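Local coordinates for trichothecene 15-O-acetyltransferase TRI3 (Fusarium sporotrichioides, PDB 3FOT), which transfers an acetyl group to the 15-hydroxyl of trichothecene intermediates in the biosynthesis of T-2 toxin and related mycotoxins, at residues G123-L137 against K155-D168. Numbering follows the deposited sequence. Where two conformers were deposited one is given.
With SO4 (sulfate ion), chain J.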
# COMPACT_ATOMS: atom_id res chain seq x y z
N GLY A 123 19.77 13.49 2.33
CA GLY A 123 18.82 13.65 3.42
C GLY A 123 17.78 12.54 3.54
O GLY A 123 17.16 12.40 4.60
N CYS A 124 17.59 11.78 2.45
CA CYS A 124 16.58 10.74 2.42
C CYS A 124 17.10 9.32 2.68
O CYS A 124 16.31 8.39 2.77
CB CYS A 124 15.89 10.70 1.05
SG CYS A 124 14.89 12.14 0.69
N ILE A 125 18.42 9.16 2.78
CA ILE A 125 18.98 7.82 2.93
C ILE A 125 19.77 7.78 4.22
O ILE A 125 20.66 8.61 4.43
CB ILE A 125 19.94 7.45 1.76
CG1 ILE A 125 19.30 7.69 0.38
CG2 ILE A 125 20.46 6.02 1.92
CD1 ILE A 125 18.17 6.78 0.03
N HIS A 126 19.43 6.81 5.07
CA HIS A 126 20.00 6.70 6.42
C HIS A 126 20.54 5.31 6.66
O HIS A 126 20.02 4.35 6.11
CB HIS A 126 18.90 7.01 7.42
CG HIS A 126 18.22 8.31 7.15
ND1 HIS A 126 18.85 9.52 7.34
CD2 HIS A 126 17.01 8.60 6.62
CE1 HIS A 126 18.04 10.50 6.96
NE2 HIS A 126 16.91 9.97 6.53
N VAL A 127 21.56 5.20 7.49
CA VAL A 127 22.09 3.89 7.81
C VAL A 127 22.26 3.69 9.32
O VAL A 127 22.45 4.67 10.08
CB VAL A 127 23.45 3.61 7.12
CG1 VAL A 127 23.38 3.87 5.63
CG2 VAL A 127 24.57 4.42 7.77
N GLN A 128 22.20 2.44 9.74
CA GLN A 128 22.43 2.09 11.15
C GLN A 128 23.10 0.73 11.24
O GLN A 128 22.54 -0.25 10.78
CB GLN A 128 21.11 1.97 11.92
CG GLN A 128 20.21 3.17 11.99
CD GLN A 128 19.02 2.94 12.92
OE1 GLN A 128 19.04 2.03 13.76
NE2 GLN A 128 17.99 3.77 12.77
N PRO A 129 24.31 0.67 11.84
CA PRO A 129 24.84 -0.64 12.23
C PRO A 129 24.07 -1.12 13.44
O PRO A 129 24.17 -0.51 14.51
CB PRO A 129 26.31 -0.37 12.58
CG PRO A 129 26.55 1.07 12.33
CD PRO A 129 25.22 1.77 12.19
N THR A 130 23.29 -2.19 13.27
CA THR A 130 22.34 -2.66 14.26
C THR A 130 21.86 -4.07 13.94
O THR A 130 21.85 -4.47 12.79
CB THR A 130 21.08 -1.72 14.35
OG1 THR A 130 20.19 -2.18 15.38
CG2 THR A 130 20.33 -1.68 12.99
N ALA A 131 21.45 -4.81 14.96
CA ALA A 131 20.80 -6.11 14.76
C ALA A 131 19.28 -6.01 14.57
O ALA A 131 18.66 -7.01 14.25
CB ALA A 131 21.14 -7.07 15.93
N LYS A 132 18.69 -4.83 14.76
CA LYS A 132 17.25 -4.66 14.57
C LYS A 132 16.84 -4.92 13.12
O LYS A 132 17.58 -4.58 12.18
CB LYS A 132 16.73 -3.30 15.09
CG LYS A 132 16.93 -2.10 14.19
CD LYS A 132 16.53 -0.75 14.87
CE LYS A 132 17.59 -0.29 15.87
NZ LYS A 132 17.61 1.19 16.07
N SER A 133 15.67 -5.54 12.97
CA SER A 133 15.07 -5.74 11.65
C SER A 133 14.41 -4.44 11.15
O SER A 133 14.23 -3.50 11.92
CB SER A 133 13.99 -6.83 11.72
OG SER A 133 12.85 -6.36 12.40
N ALA A 134 14.04 -4.42 9.87
CA ALA A 134 13.28 -3.28 9.33
C ALA A 134 11.97 -3.05 10.10
O ALA A 134 11.62 -1.90 10.40
CB ALA A 134 13.03 -3.48 7.81
N LEU A 135 11.23 -4.12 10.41
CA LEU A 135 9.99 -3.95 11.18
C LEU A 135 10.22 -3.54 12.63
O LEU A 135 9.37 -2.88 13.20
CB LEU A 135 9.08 -5.19 11.09
CG LEU A 135 8.47 -5.37 9.68
CD1 LEU A 135 7.64 -6.64 9.59
CD2 LEU A 135 7.65 -4.17 9.21
N ASP A 136 11.35 -3.94 13.21
CA ASP A 136 11.74 -3.46 14.55
C ASP A 136 11.87 -1.94 14.52
O ASP A 136 11.41 -1.24 15.40
CB ASP A 136 13.09 -4.03 15.00
CG ASP A 136 13.02 -5.49 15.41
OD1 ASP A 136 11.93 -6.01 15.67
OD2 ASP A 136 14.10 -6.12 15.46
N LEU A 137 12.50 -1.45 13.46
CA LEU A 137 12.68 -0.01 13.29
C LEU A 137 11.35 0.72 13.06
O LEU A 137 11.14 1.82 13.58
CB LEU A 137 13.65 0.26 12.15
CG LEU A 137 13.94 1.72 11.86
CD1 LEU A 137 14.49 2.44 13.10
CD2 LEU A 137 14.90 1.81 10.64
N LYS A 155 8.15 12.78 4.84
CA LYS A 155 8.67 12.94 3.50
C LYS A 155 8.00 11.97 2.51
O LYS A 155 7.50 10.91 2.90
CB LYS A 155 10.16 12.66 3.50
CG LYS A 155 11.01 13.72 4.18
CD LYS A 155 12.47 13.36 3.93
CE LYS A 155 13.38 14.26 4.76
NZ LYS A 155 14.78 13.92 4.46
N SER A 156 8.00 12.30 1.23
CA SER A 156 7.43 11.38 0.26
C SER A 156 8.09 10.00 0.33
O SER A 156 7.40 8.97 0.27
CB SER A 156 7.53 11.93 -1.17
OG SER A 156 7.06 10.95 -2.09
N ILE A 157 9.42 9.97 0.46
CA ILE A 157 10.10 8.69 0.69
C ILE A 157 11.46 8.89 1.37
O ILE A 157 12.19 9.87 1.10
CB ILE A 157 10.24 7.84 -0.60
CG1 ILE A 157 10.55 6.38 -0.24
CG2 ILE A 157 11.26 8.44 -1.56
CD1 ILE A 157 10.53 5.42 -1.45
N GLU A 158 11.73 8.00 2.31
CA GLU A 158 13.06 7.88 2.89
C GLU A 158 13.40 6.39 3.01
O GLU A 158 12.50 5.55 3.04
CB GLU A 158 13.12 8.58 4.25
CG GLU A 158 12.15 8.10 5.33
CD GLU A 158 12.24 8.88 6.63
OE1 GLU A 158 13.15 9.75 6.73
OE2 GLU A 158 11.45 8.57 7.57
N LEU A 159 14.70 6.09 3.12
CA LEU A 159 15.19 4.69 3.23
C LEU A 159 16.09 4.59 4.44
O LEU A 159 16.88 5.52 4.70
CB LEU A 159 16.08 4.33 2.02
CG LEU A 159 15.49 3.85 0.71
CD1 LEU A 159 14.66 4.95 0.06
CD2 LEU A 159 16.59 3.38 -0.26
N PHE A 160 16.01 3.46 5.15
CA PHE A 160 16.92 3.15 6.24
C PHE A 160 17.58 1.81 5.98
O PHE A 160 16.90 0.80 5.84
CB PHE A 160 16.16 3.07 7.57
CG PHE A 160 15.47 4.33 7.93
CD1 PHE A 160 16.10 5.26 8.75
CD2 PHE A 160 14.16 4.57 7.50
CE1 PHE A 160 15.46 6.45 9.09
CE2 PHE A 160 13.51 5.74 7.84
CZ PHE A 160 14.15 6.68 8.63
N LEU A 161 18.91 1.82 5.90
CA LEU A 161 19.69 0.60 5.60
C LEU A 161 20.26 0.12 6.92
O LEU A 161 20.90 0.89 7.63
CB LEU A 161 20.83 0.89 4.62
CG LEU A 161 20.53 1.76 3.37
CD1 LEU A 161 21.81 2.13 2.59
CD2 LEU A 161 19.50 1.13 2.47
N LEU A 162 20.02 -1.14 7.24
CA LEU A 162 20.40 -1.68 8.53
C LEU A 162 21.18 -2.95 8.29
O LEU A 162 20.82 -3.75 7.44
CB LEU A 162 19.13 -2.03 9.32
CG LEU A 162 17.98 -1.00 9.36
CD1 LEU A 162 16.78 -1.61 10.07
CD2 LEU A 162 18.46 0.29 10.03
N SER A 163 22.25 -3.15 9.05
CA SER A 163 22.96 -4.43 8.98
C SER A 163 23.67 -4.64 10.30
O SER A 163 24.15 -3.68 10.90
CB SER A 163 23.97 -4.49 7.81
OG SER A 163 24.42 -5.84 7.59
N ASP A 164 23.74 -5.90 10.73
CA ASP A 164 24.35 -6.24 12.02
C ASP A 164 25.87 -6.32 11.89
O ASP A 164 26.46 -7.40 11.90
CB ASP A 164 23.78 -7.55 12.55
CG ASP A 164 24.16 -7.80 14.00
OD1 ASP A 164 24.73 -6.89 14.66
OD2 ASP A 164 23.90 -8.92 14.47
N VAL A 165 26.49 -5.15 11.77
CA VAL A 165 27.93 -5.01 11.67
C VAL A 165 28.34 -3.97 12.71
O VAL A 165 27.48 -3.27 13.24
CB VAL A 165 28.38 -4.60 10.24
CG1 VAL A 165 28.15 -5.73 9.25
CG2 VAL A 165 27.68 -3.29 9.78
N SER A 166 29.65 -3.85 13.00
CA SER A 166 30.12 -2.96 14.04
C SER A 166 29.96 -1.48 13.69
O SER A 166 29.49 -0.69 14.50
CB SER A 166 31.57 -3.26 14.40
OG SER A 166 31.66 -4.54 14.98
N THR A 167 30.34 -1.12 12.47
CA THR A 167 30.36 0.28 12.06
C THR A 167 29.87 0.40 10.62
O THR A 167 29.70 -0.60 9.94
CB THR A 167 31.78 0.89 12.13
OG1 THR A 167 32.57 0.42 11.03
CG2 THR A 167 32.49 0.52 13.45
N ASP A 168 29.72 1.63 10.16
CA ASP A 168 29.24 1.86 8.79
C ASP A 168 30.29 1.63 7.71
O ASP A 168 29.96 1.69 6.52
CB ASP A 168 28.57 3.23 8.65
CG ASP A 168 29.48 4.38 8.98
OD1 ASP A 168 30.73 4.21 9.04
OD2 ASP A 168 28.93 5.50 9.19
S SO4 J . 22.32 9.17 8.45
O1 SO4 J . 22.78 7.81 8.07
O2 SO4 J . 23.40 9.82 9.22
O3 SO4 J . 21.98 10.00 7.30
O4 SO4 J . 21.13 9.11 9.30
O HOH W 1 14.67 11.41 5.79
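His126 and Phe160 set CG anti to the carbonyl carbon with nearly the same chi1, -53° and -60°, so the two rings leave adjacent strands side by side. The rings are tilted by 29° and offset, their centroids 5.1 Å apart, and overlap little; the closest side-chain contact is His126 CB to Phe160 CD1 at 3.6 Å. Leu137, from helix 134-147, comes down on the same face of the sheet and puts its CD2 3.5 Å from Phe160 CB. Leu162 completes this layer: its CD2 lies against the aliphatic part of Gln128, while its CD1 reaches the Lys132 and Ser133 carbonyls. Lys132 NZ in turn meets Gln128 OE1 in the carbonyl plane, on a lone pair, and also bridges to Glu140. Underneath runs a parallel ladder from Ile125–Leu159 to Pro129–Ser163. It stretches at one rung, Ser163 N to Gln128 O (3.4 Å, weak), and closes again at Thr130 N to Ser163 O, 2.9 Å. On the other face Ile125, Val127, Leu159 and Leu161 form an aliphatic patch covered by helix 71-88. Strand 125-129 is outermost in the six-stranded mixed sheet, and helix 134-147 makes the right-handed beta-alpha-beta crossover to strand 158-163. At this edge Val127 N and His126 ND1 donate to a sulfate, probably from the crystallisation liquor. The other ring nitrogen, NE2, shares a water with Lys155 NZ, 2.8 Å from each. Sulfate and Glu158 would tend to favour a protonated imidazole and Lys155 to oppose it, so its charge stays open.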